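Local coordinates for protein pullulanase (Klebsiella oxytoca, PDB 2YOC) that hydrolyses alpha-1,6-glucosidic linkages in pullulan and related dextrins and is secreted by a type 2 secretion system, at residues 122-136 against 140-152. Residues are numbered along the deposited sequence; the frame is centred on the assembly and turned at random.
Sequences LIDSDLRVAFGDFTD and SVIAGNSAVYDSR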
ATOM      1  N   LEU B 122     -39.168 -28.075   2.322  1.00 96.60           N
ATOM      2  CA  LEU B 122     -38.934 -29.285   1.522  1.00 96.96           C
ATOM      3  C   LEU B 122     -39.148 -28.968   0.037  1.00104.95           C
ATOM      4  O   LEU B 122     -38.400 -29.454  -0.809  1.00104.10           O
ATOM      5  CB  LEU B 122     -39.828 -30.448   1.962  1.00 97.43           C
ATOM      6  CG  LEU B 122     -39.395 -31.192   3.223  1.00100.80           C
ATOM      7  CD1 LEU B 122     -40.500 -32.083   3.714  1.00101.84           C
ATOM      8  CD2 LEU B 122     -38.164 -32.036   2.977  1.00100.02           C
ATOM      9  N   ILE B 123     -40.153 -28.127  -0.270  1.00105.08           N
ATOM     10  CA  ILE B 123     -40.423 -27.635  -1.622  1.00105.82           C
ATOM     11  C   ILE B 123     -39.966 -26.173  -1.664  1.00112.58           C
ATOM     12  O   ILE B 123     -40.448 -25.353  -0.872  1.00112.98           O
ATOM     13  CB  ILE B 123     -41.894 -27.872  -2.070  1.00109.72           C
ATOM     14  CG1 ILE B 123     -42.087 -29.334  -2.469  1.00109.92           C
ATOM     15  CG2 ILE B 123     -42.298 -26.967  -3.235  1.00109.93           C
ATOM     16  CD1 ILE B 123     -43.071 -30.027  -1.664  1.00113.08           C
ATOM     17  N   ASP B 124     -38.986 -25.886  -2.556  1.00110.67           N
ATOM     18  CA  ASP B 124     -38.332 -24.586  -2.795  1.00110.88           C
ATOM     19  C   ASP B 124     -39.314 -23.399  -2.883  1.00116.88           C
ATOM     20  O   ASP B 124     -39.164 -22.419  -2.142  1.00116.31           O
ATOM     21  CB  ASP B 124     -37.392 -24.646  -4.031  1.00111.92           C
ATOM     22  CG  ASP B 124     -37.930 -25.377  -5.257  1.00122.02           C
ATOM     23  OD1 ASP B 124     -37.788 -26.623  -5.318  1.00122.37           O
ATOM     24  OD2 ASP B 124     -38.459 -24.698  -6.174  1.00127.09           O
ATOM     25  N   SER B 125     -40.326 -23.520  -3.762  1.00114.96           N
ATOM     26  CA  SER B 125     -41.373 -22.528  -3.989  1.00116.06           C
ATOM     27  C   SER B 125     -42.519 -22.656  -2.971  1.00122.26           C
ATOM     28  O   SER B 125     -42.808 -23.758  -2.476  1.00122.21           O
ATOM     29  CB  SER B 125     -41.922 -22.648  -5.413  1.00119.73           C
ATOM     30  OG  SER B 125     -42.554 -23.895  -5.672  1.00127.69           O
ATOM     31  N   ASP B 126     -43.171 -21.512  -2.664  1.00119.41           N
ATOM     32  CA  ASP B 126     -44.340 -21.467  -1.792  1.00120.10           C
ATOM     33  C   ASP B 126     -45.505 -21.996  -2.638  1.00126.88           C
ATOM     34  O   ASP B 126     -45.819 -21.425  -3.692  1.00127.05           O
ATOM     35  CB  ASP B 126     -44.632 -20.028  -1.322  1.00121.21           C
ATOM     36  CG  ASP B 126     -43.509 -19.305  -0.606  1.00124.75           C
ATOM     37  OD1 ASP B 126     -42.487 -19.952  -0.293  1.00123.95           O
ATOM     38  OD2 ASP B 126     -43.656 -18.091  -0.355  1.00129.20           O
ATOM     39  N   LEU B 127     -46.094 -23.120  -2.221  1.00124.67           N
ATOM     40  CA  LEU B 127     -47.197 -23.721  -2.958  1.00125.78           C
ATOM     41  C   LEU B 127     -48.477 -22.917  -2.784  1.00131.59           C
ATOM     42  O   LEU B 127     -48.712 -22.331  -1.721  1.00131.63           O
ATOM     43  CB  LEU B 127     -47.440 -25.173  -2.519  1.00126.31           C
ATOM     44  CG  LEU B 127     -46.268 -26.144  -2.600  1.00130.08           C
ATOM     45  CD1 LEU B 127     -46.514 -27.364  -1.713  1.00130.71           C
ATOM     46  CD2 LEU B 127     -45.990 -26.562  -4.038  1.00132.63           C
ATOM     47  N   ARG B 128     -49.292 -22.882  -3.842  1.00128.86           N
ATOM     48  CA  ARG B 128     -50.593 -22.230  -3.851  1.00129.79           C
ATOM     49  C   ARG B 128     -51.543 -23.219  -4.506  1.00135.76           C
ATOM     50  O   ARG B 128     -51.477 -23.429  -5.720  1.00135.67           O
ATOM     51  CB  ARG B 128     -50.544 -20.868  -4.565  1.00128.15           C
ATOM     52  CG  ARG B 128     -50.086 -19.722  -3.659  1.00134.48           C
ATOM     53  CD  ARG B 128     -50.165 -18.372  -4.356  1.00142.40           C
ATOM     54  NE  ARG B 128     -49.887 -17.250  -3.451  1.00149.25           N
ATOM     55  CZ  ARG B 128     -49.709 -15.987  -3.842  1.00158.41           C
ATOM     56  NH1 ARG B 128     -49.774 -15.666  -5.131  1.00146.49           N
ATOM     57  NH2 ARG B 128     -49.462 -15.036  -2.949  1.00136.58           N
ATOM     58  N   VAL B 129     -52.351 -23.912  -3.677  1.00133.50           N
ATOM     59  CA  VAL B 129     -53.287 -24.949  -4.124  1.00134.41           C
ATOM     60  C   VAL B 129     -54.630 -24.339  -4.563  1.00139.17           C
ATOM     61  O   VAL B 129     -55.488 -24.075  -3.720  1.00139.61           O
ATOM     62  CB  VAL B 129     -53.453 -26.099  -3.081  1.00138.59           C
ATOM     63  CG1 VAL B 129     -54.393 -27.196  -3.590  1.00139.70           C
ATOM     64  CG2 VAL B 129     -52.106 -26.690  -2.681  1.00136.75           C
ATOM     65  N   ALA B 130     -54.810 -24.138  -5.882  1.00135.23           N
ATOM     66  CA  ALA B 130     -56.036 -23.587  -6.449  1.00136.34           C
ATOM     67  C   ALA B 130     -57.069 -24.693  -6.616  1.00142.18           C
ATOM     68  O   ALA B 130     -56.901 -25.570  -7.463  1.00141.21           O
ATOM     69  CB  ALA B 130     -55.744 -22.922  -7.786  1.00136.60           C
ATOM     70  N   PHE B 131     -58.140 -24.656  -5.795  1.00141.66           N
ATOM     71  CA  PHE B 131     -59.238 -25.641  -5.791  1.00143.58           C
ATOM     72  C   PHE B 131     -60.076 -25.664  -7.086  1.00148.24           C
ATOM     73  O   PHE B 131     -60.879 -26.582  -7.286  1.00149.25           O
ATOM     74  CB  PHE B 131     -60.121 -25.486  -4.542  1.00146.96           C
ATOM     75  CG  PHE B 131     -59.392 -25.460  -3.216  1.00148.08           C
ATOM     76  CD1 PHE B 131     -58.657 -26.559  -2.782  1.00151.06           C
ATOM     77  CD2 PHE B 131     -59.463 -24.345  -2.388  1.00150.34           C
ATOM     78  CE1 PHE B 131     -58.009 -26.549  -1.546  1.00151.29           C
ATOM     79  CE2 PHE B 131     -58.797 -24.327  -1.160  1.00152.49           C
ATOM     80  CZ  PHE B 131     -58.086 -25.435  -0.743  1.00150.08           C
ATOM     81  N   GLY B 132     -59.862 -24.659  -7.939  1.00143.70           N
ATOM     82  CA  GLY B 132     -60.473 -24.521  -9.255  1.00144.00           C
ATOM     83  C   GLY B 132     -59.601 -25.142 -10.333  1.00146.22           C
ATOM     84  O   GLY B 132     -59.941 -25.078 -11.516  1.00146.30           O
ATOM     85  N   ASP B 133     -58.452 -25.729  -9.920  1.00140.77           N
ATOM     86  CA  ASP B 133     -57.487 -26.434 -10.770  1.00139.28           C
ATOM     87  C   ASP B 133     -57.486 -27.939 -10.415  1.00144.54           C
ATOM     88  O   ASP B 133     -57.209 -28.771 -11.281  1.00144.02           O
ATOM     89  CB  ASP B 133     -56.063 -25.839 -10.624  1.00138.54           C
ATOM     90  CG  ASP B 133     -55.800 -24.462 -11.236  1.00142.62           C
ATOM     91  OD1 ASP B 133     -56.712 -23.917 -11.909  1.00145.01           O
ATOM     92  OD2 ASP B 133     -54.676 -23.940 -11.059  1.00139.73           O
ATOM     93  N   PHE B 134     -57.798 -28.270  -9.131  1.00142.27           N
ATOM     94  CA  PHE B 134     -57.870 -29.628  -8.571  1.00142.53           C
ATOM     95  C   PHE B 134     -59.225 -29.775  -7.880  1.00149.70           C
ATOM     96  O   PHE B 134     -59.349 -29.502  -6.678  1.00148.75           O
ATOM     97  CB  PHE B 134     -56.699 -29.894  -7.592  1.00142.27           C
ATOM     98  CG  PHE B 134     -55.329 -29.752  -8.207  1.00141.62           C
ATOM     99  CD1 PHE B 134     -54.715 -28.509  -8.296  1.00142.36           C
ATOM    100  CD2 PHE B 134     -54.656 -30.860  -8.711  1.00143.81           C
ATOM    101  CE1 PHE B 134     -53.469 -28.370  -8.906  1.00143.49           C
ATOM    102  CE2 PHE B 134     -53.396 -30.725  -9.299  1.00142.93           C
ATOM    103  CZ  PHE B 134     -52.819 -29.479  -9.407  1.00140.98           C
ATOM    104  N   THR B 135     -60.249 -30.156  -8.671  1.00149.52           N
ATOM    105  CA  THR B 135     -61.637 -30.310  -8.232  1.00152.05           C
ATOM    106  C   THR B 135     -61.853 -31.195  -7.017  1.00158.28           C
ATOM    107  O   THR B 135     -62.707 -30.875  -6.186  1.00159.73           O
ATOM    108  CB  THR B 135     -62.585 -30.595  -9.409  1.00160.82           C
ATOM    109  OG1 THR B 135     -62.178 -31.756 -10.135  1.00161.04           O
ATOM    110  CG2 THR B 135     -62.680 -29.420 -10.350  1.00158.34           C
ATOM    111  N   ASP B 136     -61.050 -32.274  -6.892  1.00154.53           N
ATOM    112  CA  ASP B 136     -61.101 -33.284  -5.824  1.00154.88           C
ATOM    113  C   ASP B 136     -60.563 -32.849  -4.444  1.00157.00           C
ATOM    114  O   ASP B 136     -60.906 -33.469  -3.426  1.00156.97           O
ATOM    115  CB  ASP B 136     -60.429 -34.596  -6.287  1.00156.34           C
ATOM    116  CG  ASP B 136     -59.149 -34.453  -7.087  1.00165.71           C
ATOM    117  OD1 ASP B 136     -58.218 -33.769  -6.611  1.00164.31           O
ATOM    118  OD2 ASP B 136     -59.067 -35.041  -8.177  1.00172.69           O
ATOM    119  N   SER B 140     -51.152 -34.098  -4.385  1.00136.63           N
ATOM    120  CA  SER B 140     -49.896 -34.758  -4.015  1.00134.85           C
ATOM    121  C   SER B 140     -48.668 -33.935  -4.426  1.00136.91           C
ATOM    122  O   SER B 140     -48.671 -33.316  -5.496  1.00137.06           O
ATOM    123  CB  SER B 140     -49.827 -36.149  -4.635  1.00138.34           C
ATOM    124  OG  SER B 140     -51.026 -36.876  -4.422  1.00146.67           O
ATOM    125  N   VAL B 141     -47.621 -33.922  -3.573  1.00131.04           N
ATOM    126  CA  VAL B 141     -46.368 -33.191  -3.829  1.00128.59           C
ATOM    127  C   VAL B 141     -45.125 -34.046  -3.482  1.00132.05           C
ATOM    128  O   VAL B 141     -45.202 -34.923  -2.614  1.00132.74           O
ATOM    129  CB  VAL B 141     -46.310 -31.761  -3.196  1.00131.14           C
ATOM    130  CG1 VAL B 141     -47.304 -30.812  -3.850  1.00131.64           C
ATOM    131  CG2 VAL B 141     -46.510 -31.788  -1.682  1.00131.06           C
ATOM    132  N   ILE B 142     -43.995 -33.801  -4.183  1.00126.77           N
ATOM    133  CA  ILE B 142     -42.710 -34.490  -3.957  1.00125.20           C
ATOM    134  C   ILE B 142     -41.699 -33.431  -3.500  1.00127.53           C
ATOM    135  O   ILE B 142     -41.775 -32.297  -3.970  1.00126.52           O
ATOM    136  CB  ILE B 142     -42.180 -35.242  -5.214  1.00127.99           C
ATOM    137  CG1 ILE B 142     -43.295 -35.922  -6.029  1.00129.51           C
ATOM    138  CG2 ILE B 142     -41.081 -36.243  -4.836  1.00128.19           C
ATOM    139  CD1 ILE B 142     -42.983 -35.986  -7.532  1.00134.64           C
ATOM    140  N   ALA B 143     -40.756 -33.790  -2.606  1.00123.99           N
ATOM    141  CA  ALA B 143     -39.747 -32.851  -2.101  1.00123.16           C
ATOM    142  C   ALA B 143     -38.847 -32.253  -3.192  1.00126.45           C
ATOM    143  O   ALA B 143     -38.297 -32.990  -4.013  1.00125.02           O
ATOM    144  CB  ALA B 143     -38.910 -33.500  -1.012  1.00123.38           C
ATOM    145  N   GLY B 144     -38.765 -30.914  -3.199  1.00123.85           N
ATOM    146  CA  GLY B 144     -37.994 -30.106  -4.146  1.00123.03           C
ATOM    147  C   GLY B 144     -38.553 -30.050  -5.561  1.00126.80           C
ATOM    148  O   GLY B 144     -37.877 -29.564  -6.472  1.00125.09           O
ATOM    149  N   ASN B 145     -39.805 -30.524  -5.743  1.00124.75           N
ATOM    150  CA  ASN B 145     -40.499 -30.646  -7.026  1.00125.38           C
ATOM    151  C   ASN B 145     -41.260 -29.407  -7.479  1.00130.79           C
ATOM    152  O   ASN B 145     -41.434 -29.248  -8.690  1.00131.56           O
ATOM    153  CB  ASN B 145     -41.418 -31.873  -7.019  1.00127.48           C
ATOM    154  CG  ASN B 145     -41.802 -32.405  -8.377  1.00152.72           C
ATOM    155  OD1 ASN B 145     -42.866 -32.090  -8.903  1.00149.84           O
ATOM    156  ND2 ASN B 145     -40.975 -33.272  -8.947  1.00142.80           N
ATOM    157  N   SER B 146     -41.738 -28.546  -6.532  1.00126.77           N
ATOM    158  CA  SER B 146     -42.520 -27.309  -6.794  1.00126.06           C
ATOM    159  C   SER B 146     -43.896 -27.552  -7.422  1.00129.08           C
ATOM    160  O   SER B 146     -44.780 -26.696  -7.300  1.00129.01           O
ATOM    161  CB  SER B 146     -41.734 -26.304  -7.637  1.00128.26           C
ATOM    162  OG  SER B 146     -40.708 -25.661  -6.901  1.00136.28           O
ATOM    163  N   ALA B 147     -44.066 -28.699  -8.110  1.00124.88           N
ATOM    164  CA  ALA B 147     -45.286 -29.077  -8.812  1.00125.61           C
ATOM    165  C   ALA B 147     -46.289 -29.771  -7.914  1.00130.32           C
ATOM    166  O   ALA B 147     -45.922 -30.445  -6.947  1.00130.33           O
ATOM    167  CB  ALA B 147     -44.956 -29.954 -10.008  1.00126.17           C
ATOM    168  N   VAL B 148     -47.561 -29.601  -8.260  1.00127.21           N
ATOM    169  CA  VAL B 148     -48.704 -30.163  -7.562  1.00128.06           C
ATOM    170  C   VAL B 148     -49.348 -31.198  -8.507  1.00135.02           C
ATOM    171  O   VAL B 148     -49.569 -30.903  -9.688  1.00135.01           O
ATOM    172  CB  VAL B 148     -49.687 -29.025  -7.163  1.00131.51           C
ATOM    173  CG1 VAL B 148     -50.947 -29.578  -6.533  1.00132.74           C
ATOM    174  CG2 VAL B 148     -49.029 -28.020  -6.222  1.00129.94           C
ATOM    175  N   TYR B 149     -49.631 -32.409  -7.990  1.00133.25           N
ATOM    176  CA  TYR B 149     -50.240 -33.504  -8.758  1.00134.59           C
ATOM    177  C   TYR B 149     -51.635 -33.803  -8.236  1.00140.44           C
ATOM    178  O   TYR B 149     -51.887 -33.632  -7.045  1.00140.48           O
ATOM    179  CB  TYR B 149     -49.358 -34.772  -8.701  1.00135.23           C
ATOM    180  CG  TYR B 149     -47.943 -34.546  -9.189  1.00135.48           C
ATOM    181  CD1 TYR B 149     -46.967 -34.021  -8.345  1.00135.29           C
ATOM    182  CD2 TYR B 149     -47.578 -34.850 -10.494  1.00137.00           C
ATOM    183  CE1 TYR B 149     -45.668 -33.790  -8.794  1.00134.79           C
ATOM    184  CE2 TYR B 149     -46.282 -34.633 -10.951  1.00135.89           C
ATOM    185  CZ  TYR B 149     -45.331 -34.097 -10.099  1.00140.52           C
ATOM    186  OH  TYR B 149     -44.060 -33.846 -10.552  1.00137.89           O
ATOM    187  N   ASP B 150     -52.548 -34.237  -9.120  1.00138.33           N
ATOM    188  CA  ASP B 150     -53.912 -34.576  -8.707  1.00140.16           C
ATOM    189  C   ASP B 150     -53.937 -35.936  -8.007  1.00143.30           C
ATOM    190  O   ASP B 150     -54.831 -36.211  -7.196  1.00144.46           O
ATOM    191  CB  ASP B 150     -54.894 -34.542  -9.897  1.00143.86           C
ATOM    192  CG  ASP B 150     -54.510 -35.410 -11.083  1.00154.62           C
ATOM    193  OD1 ASP B 150     -53.400 -35.206 -11.639  1.00154.05           O
ATOM    194  OD2 ASP B 150     -55.341 -36.269 -11.488  1.00160.36           O
ATOM    195  N   SER B 151     -52.949 -36.777  -8.321  1.00136.80           N
ATOM    196  CA  SER B 151     -52.857 -38.100  -7.744  1.00135.83           C
ATOM    197  C   SER B 151     -51.476 -38.434  -7.216  1.00134.94           C
ATOM    198  O   SER B 151     -50.478 -37.840  -7.627  1.00133.20           O
ATOM    199  CB  SER B 151     -53.344 -39.162  -8.729  1.00140.38           C
ATOM    200  OG  SER B 151     -52.318 -39.654  -9.575  1.00147.29           O
ATOM    201  N   ARG B 152     -51.435 -39.404  -6.305  1.00129.58           N
ATOM    202  CA  ARG B 152     -50.228 -39.953  -5.726  1.00127.38           C
ATOM    203  C   ARG B 152     -49.511 -40.722  -6.846  1.00130.49           C
ATOM    204  O   ARG B 152     -48.280 -40.740  -6.890  1.00129.00           O
ATOM    205  CB  ARG B 152     -50.607 -40.892  -4.585  1.00127.33           C
ATOM    206  CG  ARG B 152     -49.704 -40.766  -3.383  1.00134.96           C
ATOM    207  CD  ARG B 152     -50.559 -40.647  -2.159  1.00144.20           C
ATOM    208  NE  ARG B 152     -50.111 -41.481  -1.046  1.00152.19           N
ATOM    209  CZ  ARG B 152     -50.574 -42.701  -0.791  1.00163.95           C
ATOM    210  NH1 ARG B 152     -51.472 -43.261  -1.594  1.00149.57           N
ATOM    211  NH2 ARG B 152     -50.133 -43.375   0.255  1.00148.58           N
TER
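V148 rests one methyl, CG1, over a face of the F134 ring in a CH-pi contact, 3.9 Å from the ring centroid. Its CG1 stands anti to the backbone N (chi1 175°), which leaves the other branch, CG2, beside that N and 4.0 Å from L127 CD2. At the ring's edge, near its plane, lies the backbone N of D150, 3.6 Å from F134 CE2, while D150 CB meets the same rim. L127 divides its two methyls: CD2 serves V148, and CD1 meets V141 CG1 tip to tip. The other methyl of V141, CG2, receives I123 CD1 at 3.9 Å. I123 straddles the end of the type II beta turn 142-145: CG1 lies 3.3 Å from I142 O, while CG2, anti to the backbone N, packs on CA of S146, just after the turn. Beyond this apolar row, the hydroxyls of S125 and S146 share a hydrogen bond (OG to OG, 2.8 Å), and D124 OD2 lies 2.6 Å from the same S146 OG. G144 N gives L122 O a weak, bent bond. Within the pullulanase-associated domain, of the transthyretin clan, L127 and V141 join two small sheets, loops making most other contacts: strand 127-130 borders strand 110-117, strand 138-141 pairs with strand 41-46, and helix 152-159 follows, touched by Y149.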